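Local coordinates for bartonella effector protein (Bep) substrate of VirB T4SS (PDB 4YK1) that is a VirB type IV secretion substrate, here as its BID domain, whose full-length form probably also AMPylates tyrosine and threonine residues of target proteins, at residues L19-V24 against N122-I127; A32-S37 against F114-K119; R42-L47 against K107-E112; L47-P52 against G84-R89. One frame throughout, in Å; residues are numbered along the deposited sequence. Where two conformers were deposited one is given.

Interaction 1 of 4, residues L19-V24 against N122-I127; sequences LKEEEV and NIRCTI
Glu21 and Arg124 form the charged half of this contact. The arginine meets the carboxylate end-on with two nitrogens, one to each oxygen. Arg124 NH2 lies 3.1 Å from Glu21 OE1, in a nearly straight bond of 163° at the hydrogen, and it uses the syn lone pair of that oxygen. Arg124 NH1 reaches Glu21 OE2 at 3.1 Å, also from the syn side but 30° out of the carboxylate plane. The two planes are 40° apart, so the pairing is twisted. NH1 has a further acceptor in the backbone O of Asn63.

The apolar half lies beside it. Val24 CG1 sits over one face of the guanidinium, toward its NH1 side, 3.5 Å from Arg124 NH1. Val24 CG1 is also 3.9 Å from Ile127 CD1. Ile127 uses its other branch too: CG2 is anti to the backbone N and meets Leu19 CD2 at 3.6 Å.

In the backbone, Lys20 is the N-cap of helix 21-30, and its O accepts from Glu23 N and Val24 N. The contact joins the start of this helix to the long helix 97-140 of the BID domain. With the salt bridge at the guanidinium edge and a methyl over its face, the arginine end is held in both position and tilt, and the nearby guanidinium probably favours the ionised carboxylate of Glu21.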
loop_
_atom_site.group_PDB
_atom_site.type_symbol
_atom_site.label_atom_id
_atom_site.label_comp_id
_atom_site.label_asym_id
_atom_site.label_seq_id
_atom_site.Cartn_x
_atom_site.Cartn_y
_atom_site.Cartn_z
ATOM N N LEU A 19 9.941 18.432 0.009
ATOM C CA LEU A 19 10.073 16.986 0.008
ATOM C C LEU A 19 9.532 16.458 -1.314
ATOM O O LEU A 19 8.382 16.717 -1.662
ATOM C CB LEU A 19 9.326 16.381 1.200
ATOM C CG LEU A 19 9.259 14.860 1.343
ATOM C CD1 LEU A 19 10.631 14.254 1.587
ATOM C CD2 LEU A 19 8.299 14.501 2.464
ATOM N N LYS A 20 10.366 15.737 -2.055
ATOM C CA LYS A 20 9.990 15.229 -3.376
ATOM C C LYS A 20 9.231 13.901 -3.296
ATOM O O LYS A 20 9.588 13.025 -2.508
ATOM C CB LYS A 20 11.239 15.066 -4.245
ATOM N N GLU A 21 8.192 13.751 -4.120
ATOM C CA GLU A 21 7.342 12.561 -4.068
ATOM C C GLU A 21 8.135 11.288 -4.345
ATOM O O GLU A 21 7.886 10.256 -3.724
ATOM C CB GLU A 21 6.175 12.676 -5.053
ATOM C CG GLU A 21 5.250 11.443 -5.096
ATOM C CD GLU A 21 4.407 11.263 -3.832
ATOM O OE1 GLU A 21 4.536 12.078 -2.899
ATOM O OE2 GLU A 21 3.614 10.298 -3.765
ATOM N N GLU A 22 9.101 11.368 -5.256
ATOM C CA GLU A 22 9.956 10.224 -5.565
ATOM C C GLU A 22 10.729 9.743 -4.341
ATOM O O GLU A 22 11.009 8.547 -4.211
ATOM C CB GLU A 22 10.946 10.563 -6.682
ATOM C CG GLU A 22 10.311 11.069 -7.959
ATOM C CD GLU A 22 10.237 12.582 -8.007
ATOM O OE1 GLU A 22 9.357 13.160 -7.332
ATOM O OE2 GLU A 22 11.065 13.188 -8.720
ATOM N N GLU A 23 11.087 10.671 -3.454
ATOM C CA GLU A 23 11.806 10.304 -2.234
ATOM C C GLU A 23 10.879 9.576 -1.267
ATOM O O GLU A 23 11.288 8.648 -0.570
ATOM C CB GLU A 23 12.409 11.532 -1.547
ATOM C CG GLU A 23 13.232 11.178 -0.305
ATOM C CD GLU A 23 13.662 12.396 0.506
ATOM O OE1 GLU A 23 13.739 13.507 -0.066
ATOM O OE2 GLU A 23 13.933 12.235 1.718
ATOM N N VAL A 24 9.630 10.014 -1.219
ATOM C CA VAL A 24 8.640 9.356 -0.390
ATOM C C VAL A 24 8.426 7.941 -0.913
ATOM O O VAL A 24 8.469 6.977 -0.145
ATOM C CB VAL A 24 7.329 10.153 -0.363
ATOM C CG1 VAL A 24 6.327 9.498 0.577
ATOM C CG2 VAL A 24 7.605 11.609 0.051
ATOM N N ASN A 122 1.502 5.545 7.672
ATOM C CA ASN A 122 2.453 5.871 8.730
ATOM C C ASN A 122 3.824 6.268 8.186
ATOM O O ASN A 122 4.457 7.165 8.721
ATOM C CB ASN A 122 2.600 4.692 9.684
ATOM C CG ASN A 122 1.372 4.500 10.538
ATOM O OD1 ASN A 122 0.726 5.468 10.926
ATOM N ND2 ASN A 122 1.029 3.257 10.812
ATOM N N ILE A 123 4.284 5.591 7.139
ATOM C CA ILE A 123 5.577 5.900 6.533
ATOM C C ILE A 123 5.563 7.314 5.972
ATOM O O ILE A 123 6.487 8.105 6.201
ATOM C CB ILE A 123 5.933 4.891 5.430
ATOM C CG1 ILE A 123 6.214 3.521 6.037
ATOM C CG2 ILE A 123 7.166 5.350 4.667
ATOM C CD1 ILE A 123 6.431 2.455 5.013
ATOM N N ARG A 124 4.509 7.625 5.230
ATOM C CA ARG A 124 4.348 8.950 4.644
ATOM C C ARG A 124 4.314 10.041 5.718
ATOM O O ARG A 124 4.892 11.111 5.531
ATOM C CB ARG A 124 3.082 8.999 3.775
ATOM C CG ARG A 124 3.155 8.034 2.563
ATOM C CD ARG A 124 2.077 8.310 1.526
ATOM N NE ARG A 124 2.184 9.663 0.992
ATOM C CZ ARG A 124 2.733 9.983 -0.177
ATOM N NH1 ARG A 124 3.233 9.050 -0.990
ATOM N NH2 ARG A 124 2.776 11.256 -0.535
ATOM N N CYS A 125 3.639 9.775 6.834
ATOM C CA CYS A 125 3.542 10.761 7.912
ATOM C C CYS A 125 4.890 10.957 8.591
ATOM O O CYS A 125 5.298 12.089 8.857
ATOM C CB CYS A 125 2.497 10.341 8.948
ATOM S SG CYS A 125 0.787 10.575 8.420
ATOM N N THR A 126 5.575 9.852 8.869
ATOM C CA THR A 126 6.906 9.889 9.472
ATOM C C THR A 126 7.893 10.653 8.589
ATOM O O THR A 126 8.666 11.470 9.083
ATOM C CB THR A 126 7.428 8.464 9.743
ATOM O OG1 THR A 126 6.570 7.825 10.696
ATOM C CG2 THR A 126 8.849 8.497 10.301
ATOM N N ILE A 127 7.858 10.403 7.280
ATOM C CA ILE A 127 8.755 11.090 6.349
ATOM C C ILE A 127 8.524 12.584 6.376
ATOM O O ILE A 127 9.478 13.356 6.446
ATOM C CB ILE A 127 8.598 10.574 4.917
ATOM C CG1 ILE A 127 9.064 9.130 4.816
ATOM C CG2 ILE A 127 9.438 11.405 3.964
ATOM C CD1 ILE A 127 8.601 8.478 3.535
#

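Interaction 2 of 4, residues A32-S37 against F114-K119; sequences ACIQKS and FNYADK
Ile34 lies over the ring of Tyr116 where helix 32-49 runs antiparallel to helix 97-140 in the four-helix bundle of the BID domain. The short helical segments cross at -162°, with axes 10.2 Å apart at closest approach.

Ile34 can be followed outward from CB, where the side chain divides. Ile34 CG2 is anti to the backbone N and drops toward the phenol end of the tyrosine, 3.7 Å from Tyr116 CE2 and about as far from its OH. The other branch runs through CG1, which packs against Ile123 of the long helix. It bends at chi2 (-70°) and ends in CD1. Ile34 CD1 makes a CH-pi contact, 4.2 Å from the centroid of the Tyr116 ring and 22° off its normal. Ile34 CD1 also meets Lys119 CB at 3.8 Å. The isoleucine and lysine side chains slide past each other in opposite directions.

The tyrosine ring is met at its edge as well. Ser37 OG lies near the ring plane, 3.5 Å from Tyr116 CD2. That hydroxyl is hydrogen-bonded to Glu112 OE2, one turn before Tyr116 on the long helix. Tyr116 OH is hydrogen-bonded to Asn63 OD1, while Ile59 and Ile62 of helix 56-64 touch its side chain. The ring is therefore packed between helices, and its polar tip is satisfied.

Lys119 passes alongside at the partly exposed margin. Lys119 CD passes Cys33 CB at 4.2 Å. The chain turns at its end, and Lys119 NZ comes to 3.6 Å from Ser37 OG, a contact rather than a hydrogen bond.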
loop_
_atom_site.group_PDB
_atom_site.type_symbol
_atom_site.label_atom_id
_atom_site.label_comp_id
_atom_site.label_asym_id
_atom_site.label_seq_id
_atom_site.Cartn_x
_atom_site.Cartn_y
_atom_site.Cartn_z
ATOM N N ALA A 32 11.075 -2.495 4.994
ATOM C CA ALA A 32 11.096 -3.947 5.118
ATOM C C ALA A 32 9.706 -4.538 5.350
ATOM O O ALA A 32 9.390 -5.604 4.824
ATOM C CB ALA A 32 12.037 -4.365 6.236
ATOM N N CYS A 33 8.871 -3.858 6.132
ATOM C CA CYS A 33 7.524 -4.372 6.391
ATOM C C CYS A 33 6.654 -4.245 5.148
ATOM O O CYS A 33 5.828 -5.113 4.867
ATOM C CB CYS A 33 6.871 -3.642 7.564
ATOM S SG CYS A 33 7.617 -4.060 9.157
ATOM N N ILE A 34 6.840 -3.154 4.413
ATOM C CA ILE A 34 6.160 -2.973 3.139
ATOM C C ILE A 34 6.526 -4.113 2.197
ATOM O O ILE A 34 5.666 -4.678 1.520
ATOM C CB ILE A 34 6.508 -1.615 2.514
ATOM C CG1 ILE A 34 5.822 -0.491 3.289
ATOM C CG2 ILE A 34 6.076 -1.578 1.048
ATOM C CD1 ILE A 34 4.302 -0.477 3.102
ATOM N N GLN A 35 7.805 -4.470 2.175
ATOM C CA GLN A 35 8.266 -5.483 1.236
ATOM C C GLN A 35 7.745 -6.870 1.601
ATOM O O GLN A 35 7.378 -7.639 0.720
ATOM C CB GLN A 35 9.794 -5.482 1.162
ATOM C CG GLN A 35 10.363 -4.235 0.491
ATOM C CD GLN A 35 11.882 -4.271 0.373
ATOM O OE1 GLN A 35 12.516 -5.274 0.702
ATOM N NE2 GLN A 35 12.467 -3.175 -0.103
ATOM N N LYS A 36 7.711 -7.191 2.895
ATOM C CA LYS A 36 7.128 -8.454 3.342
ATOM C C LYS A 36 5.628 -8.480 3.045
ATOM O O LYS A 36 5.093 -9.488 2.583
ATOM C CB LYS A 36 7.375 -8.681 4.838
ATOM N N SER A 37 4.949 -7.369 3.310
ATOM C CA SER A 37 3.518 -7.292 3.023
ATOM C C SER A 37 3.233 -7.459 1.524
ATOM O O SER A 37 2.323 -8.193 1.120
ATOM C CB SER A 37 2.939 -5.970 3.538
ATOM O OG SER A 37 1.530 -5.927 3.311
ATOM N N PHE A 114 -5.707 -3.730 3.483
ATOM C CA PHE A 114 -6.008 -2.731 4.510
ATOM C C PHE A 114 -4.767 -2.474 5.368
ATOM O O PHE A 114 -4.418 -1.327 5.656
ATOM C CB PHE A 114 -7.167 -3.165 5.410
ATOM C CG PHE A 114 -7.559 -2.109 6.401
ATOM C CD1 PHE A 114 -8.458 -1.115 6.050
ATOM C CD2 PHE A 114 -6.981 -2.078 7.671
ATOM C CE1 PHE A 114 -8.802 -0.119 6.954
ATOM C CE2 PHE A 114 -7.309 -1.075 8.577
ATOM C CZ PHE A 114 -8.222 -0.097 8.222
ATOM N N ASN A 115 -4.106 -3.543 5.791
ATOM C CA ASN A 115 -2.923 -3.380 6.645
ATOM C C ASN A 115 -1.765 -2.711 5.904
ATOM O O ASN A 115 -1.031 -1.904 6.479
ATOM C CB ASN A 115 -2.479 -4.731 7.204
ATOM C CG ASN A 115 -3.463 -5.281 8.205
ATOM O OD1 ASN A 115 -4.320 -4.548 8.704
ATOM N ND2 ASN A 115 -3.344 -6.562 8.520
ATOM N N TYR A 116 -1.602 -3.060 4.631
ATOM C CA TYR A 116 -0.591 -2.447 3.781
ATOM C C TYR A 116 -0.804 -0.934 3.714
ATOM O O TYR A 116 0.146 -0.156 3.847
ATOM C CB TYR A 116 -0.623 -3.060 2.372
ATOM C CG TYR A 116 0.417 -2.487 1.422
ATOM C CD1 TYR A 116 0.173 -1.308 0.719
ATOM C CD2 TYR A 116 1.644 -3.130 1.225
ATOM C CE1 TYR A 116 1.116 -0.781 -0.150
ATOM C CE2 TYR A 116 2.599 -2.606 0.351
ATOM C CZ TYR A 116 2.327 -1.426 -0.318
ATOM O OH TYR A 116 3.247 -0.891 -1.186
ATOM N N ALA A 117 -2.045 -0.516 3.496
ATOM C CA ALA A 117 -2.345 0.910 3.373
ATOM C C ALA A 117 -2.059 1.653 4.671
ATOM O O ALA A 117 -1.635 2.801 4.641
ATOM C CB ALA A 117 -3.798 1.130 2.960
ATOM N N ASP A 118 -2.321 1.011 5.811
ATOM C CA ASP A 118 -2.011 1.625 7.112
ATOM C C ASP A 118 -0.506 1.853 7.266
ATOM O O ASP A 118 -0.075 2.876 7.801
ATOM C CB ASP A 118 -2.523 0.755 8.260
ATOM C CG ASP A 118 -2.142 1.305 9.636
ATOM O OD1 ASP A 118 -2.923 2.112 10.171
ATOM O OD2 ASP A 118 -1.071 0.931 10.181
ATOM N N LYS A 119 0.291 0.886 6.816
ATOM C CA LYS A 119 1.746 1.008 6.898
ATOM C C LYS A 119 2.217 2.162 6.027
ATOM O O LYS A 119 3.036 2.974 6.454
ATOM C CB LYS A 119 2.454 -0.287 6.468
ATOM C CG LYS A 119 2.227 -1.490 7.382
ATOM C CD LYS A 119 2.865 -2.767 6.801
ATOM C CE LYS A 119 2.413 -4.037 7.535
ATOM N NZ LYS A 119 1.399 -4.811 6.736
#

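Interaction 3 of 4, residues R42-L47 against K107-E112; sequences RALSKL and KILSNE
Leu44 points toward the opposite helix and meets it with one methyl. Its CG is anti to the carbonyl carbon (chi1 -77°), and CD1 is carried onto the backbone of Leu109. Leu44 CD1 is 3.7 Å from Leu109 CA. From there the methyl also touches both neighbouring side chains on the helix surface. Leu44 CD1 lies 3.9 Å from Ile108 CG2, the branch that is anti to its own backbone N, and more loosely beside Glu112 CB.

Leu109 CD1 reaches Leu44 CB at 4.1 Å. Leu44 thus reaches the Leu109 backbone, while Leu109 reaches only the base of the Leu44 side chain. This is an antiparallel helix pair of the BID four-helix bundle, formed by helix 32-49 and helix 97-140. The local axes approach to 9.8 Å and cross at -154°.

Ser45 flanks the leucine pair. Ser45 OG stands 4.2 Å from Leu109 CD2, and its hydroxyl is hydrogen-bonded to Ile41 O, one turn back in its own helix. Leu109 is buried further by Ile41, Ile48 and Tyr49 of helix 32-49 and by Leu55. Ile108 lies at the exposed margin.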
loop_
_atom_site.group_PDB
_atom_site.type_symbol
_atom_site.label_atom_id
_atom_site.label_comp_id
_atom_site.label_asym_id
_atom_site.label_seq_id
_atom_site.Cartn_x
_atom_site.Cartn_y
_atom_site.Cartn_z
ATOM N N ARG A 42 1.239 -10.472 -3.277
ATOM C CA ARG A 42 1.522 -11.155 -4.535
ATOM C C ARG A 42 1.205 -12.648 -4.457
ATOM O O ARG A 42 0.659 -13.219 -5.395
ATOM C CB ARG A 42 2.991 -10.983 -4.936
ATOM C CG ARG A 42 3.402 -9.573 -5.283
ATOM C CD ARG A 42 4.776 -9.603 -5.953
ATOM N NE ARG A 42 5.490 -8.334 -5.881
ATOM C CZ ARG A 42 6.592 -8.122 -5.159
ATOM N NH1 ARG A 42 7.140 -9.092 -4.427
ATOM N NH2 ARG A 42 7.159 -6.928 -5.177
ATOM N N ALA A 43 1.568 -13.287 -3.347
ATOM C CA ALA A 43 1.326 -14.725 -3.198
ATOM C C ALA A 43 -0.174 -15.032 -3.088
ATOM O O ALA A 43 -0.677 -15.998 -3.680
ATOM C CB ALA A 43 2.082 -15.266 -1.985
ATOM N N LEU A 44 -0.888 -14.221 -2.313
ATOM C CA LEU A 44 -2.340 -14.318 -2.259
ATOM C C LEU A 44 -2.954 -14.107 -3.637
ATOM O O LEU A 44 -3.806 -14.885 -4.059
ATOM C CB LEU A 44 -2.912 -13.296 -1.271
ATOM C CG LEU A 44 -2.747 -13.730 0.186
ATOM C CD1 LEU A 44 -2.975 -12.536 1.137
ATOM C CD2 LEU A 44 -3.727 -14.867 0.475
ATOM N N SER A 45 -2.518 -13.059 -4.332
ATOM C CA SER A 45 -3.029 -12.768 -5.676
ATOM C C SER A 45 -2.823 -13.942 -6.628
ATOM O O SER A 45 -3.675 -14.227 -7.468
ATOM C CB SER A 45 -2.365 -11.505 -6.250
ATOM O OG SER A 45 -2.762 -10.353 -5.507
ATOM N N LYS A 46 -1.698 -14.633 -6.495
ATOM C CA LYS A 46 -1.460 -15.818 -7.313
ATOM C C LYS A 46 -2.443 -16.934 -6.938
ATOM O O LYS A 46 -3.056 -17.566 -7.809
ATOM C CB LYS A 46 -0.008 -16.284 -7.156
ATOM C CG LYS A 46 0.262 -17.696 -7.672
ATOM C CD LYS A 46 0.133 -17.777 -9.175
ATOM C CE LYS A 46 0.472 -19.179 -9.678
ATOM N NZ LYS A 46 0.134 -19.324 -11.113
ATOM N N LEU A 47 -2.624 -17.153 -5.638
ATOM C CA LEU A 47 -3.563 -18.171 -5.151
ATOM C C LEU A 47 -5.003 -17.934 -5.578
ATOM O O LEU A 47 -5.740 -18.874 -5.892
ATOM C CB LEU A 47 -3.521 -18.239 -3.624
ATOM C CG LEU A 47 -2.299 -18.957 -3.053
ATOM C CD1 LEU A 47 -2.318 -18.886 -1.535
ATOM C CD2 LEU A 47 -2.272 -20.404 -3.541
ATOM N N LYS A 107 -10.631 -12.848 1.392
ATOM C CA LYS A 107 -10.822 -12.116 2.652
ATOM C C LYS A 107 -9.490 -11.779 3.317
ATOM O O LYS A 107 -9.322 -10.696 3.900
ATOM C CB LYS A 107 -11.687 -12.915 3.638
ATOM C CG LYS A 107 -13.090 -13.204 3.120
ATOM C CD LYS A 107 -13.955 -13.790 4.211
ATOM C CE LYS A 107 -15.418 -13.761 3.818
ATOM N NZ LYS A 107 -15.681 -14.736 2.747
ATOM N N ILE A 108 -8.561 -12.729 3.261
ATOM C CA ILE A 108 -7.232 -12.528 3.820
ATOM C C ILE A 108 -6.509 -11.454 3.001
ATOM O O ILE A 108 -5.810 -10.587 3.542
ATOM C CB ILE A 108 -6.436 -13.847 3.843
ATOM C CG1 ILE A 108 -7.132 -14.863 4.758
ATOM C CG2 ILE A 108 -4.999 -13.597 4.349
ATOM C CD1 ILE A 108 -6.553 -16.273 4.656
ATOM N N LEU A 109 -6.687 -11.514 1.687
ATOM C CA LEU A 109 -6.103 -10.511 0.809
ATOM C C LEU A 109 -6.661 -9.122 1.116
ATOM O O LEU A 109 -5.915 -8.139 1.192
ATOM C CB LEU A 109 -6.352 -10.887 -0.654
ATOM C CG LEU A 109 -5.893 -9.854 -1.694
ATOM C CD1 LEU A 109 -4.386 -9.533 -1.582
ATOM C CD2 LEU A 109 -6.262 -10.301 -3.123
ATOM N N SER A 110 -7.979 -9.042 1.283
ATOM C CA SER A 110 -8.624 -7.779 1.628
ATOM C C SER A 110 -8.017 -7.215 2.898
ATOM O O SER A 110 -7.666 -6.038 2.966
ATOM C CB SER A 110 -10.137 -7.960 1.813
ATOM O OG SER A 110 -10.704 -6.812 2.439
ATOM N N ASN A 111 -7.885 -8.068 3.909
ATOM C CA ASN A 111 -7.274 -7.657 5.176
ATOM C C ASN A 111 -5.829 -7.159 4.986
ATOM O O ASN A 111 -5.419 -6.140 5.556
ATOM C CB ASN A 111 -7.318 -8.833 6.145
ATOM C CG ASN A 111 -6.962 -8.437 7.564
ATOM O OD1 ASN A 111 -6.086 -9.032 8.181
ATOM N ND2 ASN A 111 -7.641 -7.439 8.081
ATOM N N GLU A 112 -5.063 -7.867 4.157
ATOM C CA GLU A 112 -3.654 -7.509 3.937
ATOM C C GLU A 112 -3.526 -6.167 3.210
ATOM O O GLU A 112 -2.659 -5.364 3.532
ATOM C CB GLU A 112 -2.934 -8.612 3.150
ATOM C CG GLU A 112 -1.424 -8.457 3.108
ATOM C CD GLU A 112 -0.786 -8.518 4.491
ATOM O OE1 GLU A 112 -1.284 -9.274 5.366
ATOM O OE2 GLU A 112 0.211 -7.794 4.702
#

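Interaction 4 of 4, residues L47-P52 against G84-R89; sequences LIYNNP and GRLKGR
Ile48 O receives the backbone N-H of Lys87 at 2.8 Å, with 148° at the hydrogen. The same oxygen, Ile48 O, takes a CA-H...O contact from Leu86 CA at 3.3 Å. Next to it, Tyr49 CE1 packs on Leu86 CD1 at 3.6 Å, and Ile48 CG2 lies 4.0 Å from Leu86 CG. Leu86 lies alongside both, pointing the same way, and Ile48 CG2 covers one face of the Tyr49 ring. Gly84 O and Arg85 O approach the edge of the tyrosine ring. A water joins the two backbones by donating to Tyr49 O and to Arg85 O.

Here helix 32-49 stops at one end of the BID four-helix bundle, and the connection between helix 67-78 and the hairpin of strands 90-91 and 94-95 crosses it. Asn50 leaves the helix with positive phi (63°), and its side chain points toward the loop. Lys87, extended beyond CG, runs past Leu47 O to bring NZ 3.2 Å from Asn50 OD1. The ammonium sits above the amide plane, off the lone pairs. Asn50 OD1 is also hydrogen-bonded to Lys46 NZ.

Further out, Tyr49 OH is hydrogen-bonded to Pro80 O. Leu109 of helix 97-140 packs on both Ile48 and Tyr49.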
loop_
_atom_site.group_PDB
_atom_site.type_symbol
_atom_site.label_atom_id
_atom_site.label_comp_id
_atom_site.label_asym_id
_atom_site.label_seq_id
_atom_site.Cartn_x
_atom_site.Cartn_y
_atom_site.Cartn_z
ATOM N N LEU A 47 -2.624 -17.153 -5.638
ATOM C CA LEU A 47 -3.563 -18.171 -5.151
ATOM C C LEU A 47 -5.003 -17.934 -5.578
ATOM O O LEU A 47 -5.740 -18.874 -5.892
ATOM C CB LEU A 47 -3.521 -18.239 -3.624
ATOM C CG LEU A 47 -2.299 -18.957 -3.053
ATOM C CD1 LEU A 47 -2.318 -18.886 -1.535
ATOM C CD2 LEU A 47 -2.272 -20.404 -3.541
ATOM N N ILE A 48 -5.418 -16.671 -5.549
ATOM C CA ILE A 48 -6.813 -16.336 -5.736
ATOM C C ILE A 48 -7.139 -16.142 -7.216
ATOM O O ILE A 48 -8.155 -16.636 -7.702
ATOM C CB ILE A 48 -7.195 -15.069 -4.940
ATOM C CG1 ILE A 48 -6.964 -15.282 -3.443
ATOM C CG2 ILE A 48 -8.661 -14.696 -5.198
ATOM C CD1 ILE A 48 -6.883 -13.980 -2.678
ATOM N N TYR A 49 -6.274 -15.413 -7.917
ATOM C CA TYR A 49 -6.583 -14.919 -9.251
ATOM C C TYR A 49 -5.650 -15.487 -10.315
ATOM O O TYR A 49 -5.795 -15.156 -11.490
ATOM C CB TYR A 49 -6.511 -13.385 -9.277
ATOM C CG TYR A 49 -7.495 -12.696 -8.352
ATOM C CD1 TYR A 49 -8.856 -12.717 -8.619
ATOM C CD2 TYR A 49 -7.061 -12.031 -7.214
ATOM C CE1 TYR A 49 -9.759 -12.107 -7.784
ATOM C CE2 TYR A 49 -7.958 -11.403 -6.368
ATOM C CZ TYR A 49 -9.303 -11.451 -6.661
ATOM O OH TYR A 49 -10.206 -10.836 -5.833
ATOM N N ASN A 50 -4.687 -16.309 -9.888
ATOM C CA ASN A 50 -3.694 -16.920 -10.772
ATOM C C ASN A 50 -2.851 -15.837 -11.414
ATOM O O ASN A 50 -2.332 -16.010 -12.511
ATOM C CB ASN A 50 -4.353 -17.799 -11.857
ATOM C CG ASN A 50 -3.400 -18.839 -12.408
ATOM O OD1 ASN A 50 -2.523 -19.327 -11.692
ATOM N ND2 ASN A 50 -3.551 -19.174 -13.685
ATOM N N ASN A 51 -2.712 -14.714 -10.725
ATOM C CA ASN A 51 -1.919 -13.628 -11.260
ATOM C C ASN A 51 -1.339 -12.785 -10.134
ATOM O O ASN A 51 -2.044 -11.982 -9.523
ATOM C CB ASN A 51 -2.765 -12.774 -12.206
ATOM C CG ASN A 51 -1.988 -11.613 -12.785
ATOM O OD1 ASN A 51 -0.786 -11.499 -12.573
ATOM N ND2 ASN A 51 -2.668 -10.755 -13.534
ATOM N N PRO A 52 -0.035 -12.953 -9.879
ATOM C CA PRO A 52 0.678 -12.256 -8.803
ATOM C C PRO A 52 0.596 -10.737 -8.929
ATOM O O PRO A 52 0.634 -10.047 -7.915
ATOM C CB PRO A 52 2.140 -12.719 -8.971
ATOM C CG PRO A 52 2.105 -13.867 -9.924
ATOM C CD PRO A 52 0.872 -13.731 -10.748
ATOM N N GLY A 84 -11.201 -10.216 -10.773
ATOM C CA GLY A 84 -11.016 -11.121 -11.883
ATOM C C GLY A 84 -11.588 -12.445 -11.450
ATOM O O GLY A 84 -12.053 -12.587 -10.324
ATOM N N ARG A 85 -11.538 -13.415 -12.345
ATOM C CA ARG A 85 -12.002 -14.768 -12.074
ATOM C C ARG A 85 -11.166 -15.449 -10.999
ATOM O O ARG A 85 -9.930 -15.372 -11.006
ATOM C CB ARG A 85 -11.972 -15.572 -13.377
ATOM C CG ARG A 85 -12.441 -16.983 -13.287
ATOM C CD ARG A 85 -12.511 -17.556 -14.698
ATOM N NE ARG A 85 -12.444 -19.011 -14.716
ATOM C CZ ARG A 85 -13.117 -19.775 -15.569
ATOM N NH1 ARG A 85 -13.911 -19.216 -16.477
ATOM N NH2 ARG A 85 -12.997 -21.095 -15.515
ATOM N N LEU A 86 -11.857 -16.106 -10.077
ATOM C CA LEU A 86 -11.226 -16.842 -8.978
ATOM C C LEU A 86 -10.763 -18.212 -9.416
ATOM O O LEU A 86 -11.391 -18.841 -10.259
ATOM C CB LEU A 86 -12.202 -17.003 -7.802
ATOM C CG LEU A 86 -12.188 -15.937 -6.714
ATOM C CD1 LEU A 86 -12.389 -14.566 -7.309
ATOM C CD2 LEU A 86 -13.249 -16.261 -5.663
ATOM N N LYS A 87 -9.674 -18.678 -8.815
ATOM C CA LYS A 87 -9.112 -19.975 -9.146
ATOM C C LYS A 87 -9.986 -21.075 -8.535
ATOM O O LYS A 87 -10.489 -20.928 -7.414
ATOM C CB LYS A 87 -7.674 -20.046 -8.628
ATOM C CG LYS A 87 -6.741 -20.950 -9.377
ATOM C CD LYS A 87 -5.305 -20.534 -9.064
ATOM C CE LYS A 87 -4.305 -21.581 -9.473
ATOM N NZ LYS A 87 -2.943 -21.132 -9.053
ATOM N N GLY A 88 -10.170 -22.172 -9.264
ATOM C CA GLY A 88 -10.992 -23.272 -8.782
ATOM C C GLY A 88 -12.244 -23.429 -9.620
ATOM O O GLY A 88 -12.776 -22.460 -10.144
ATOM N N ARG A 89 -12.727 -24.656 -9.760
ATOM C CA ARG A 89 -13.867 -24.880 -10.636
ATOM C C ARG A 89 -15.198 -24.616 -9.950
ATOM O O ARG A 89 -15.377 -24.801 -8.740
ATOM C CB ARG A 89 -13.827 -26.300 -11.190
ATOM C CG ARG A 89 -12.608 -26.542 -12.068
ATOM C CD ARG A 89 -12.471 -28.010 -12.440
ATOM N NE ARG A 89 -13.576 -28.507 -13.265
ATOM C CZ ARG A 89 -14.422 -29.468 -12.889
ATOM N NH1 ARG A 89 -14.330 -30.021 -11.682
ATOM N NH2 ARG A 89 -15.378 -29.869 -13.713
HETATM O O HOH W 1 -8.214 -14.052 -12.456
#

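Overall arrangement
Helix 97-140 takes part in interactions 1, 2 and 3. It meets helix 21-30 in the first and helix 32-49 in the other two. Interaction 2 is nearest the chain's centre and the most buried, with an aromatic ring and polar tips. Interactions 1 and 3 lie on opposite sides of that centre, partly buried, about 26 Å apart between centres. One is part salt bridge, the other almost wholly leucine and isoleucine. Ser37 and Glu112 connect interactions 2 and 3. Interaction 4 lies farthest out, shares Leu47 with interaction 3, and differs in adding backbone hydrogen bonding and a water to side-chain contacts. Along the chain each contact is nested inside the one before.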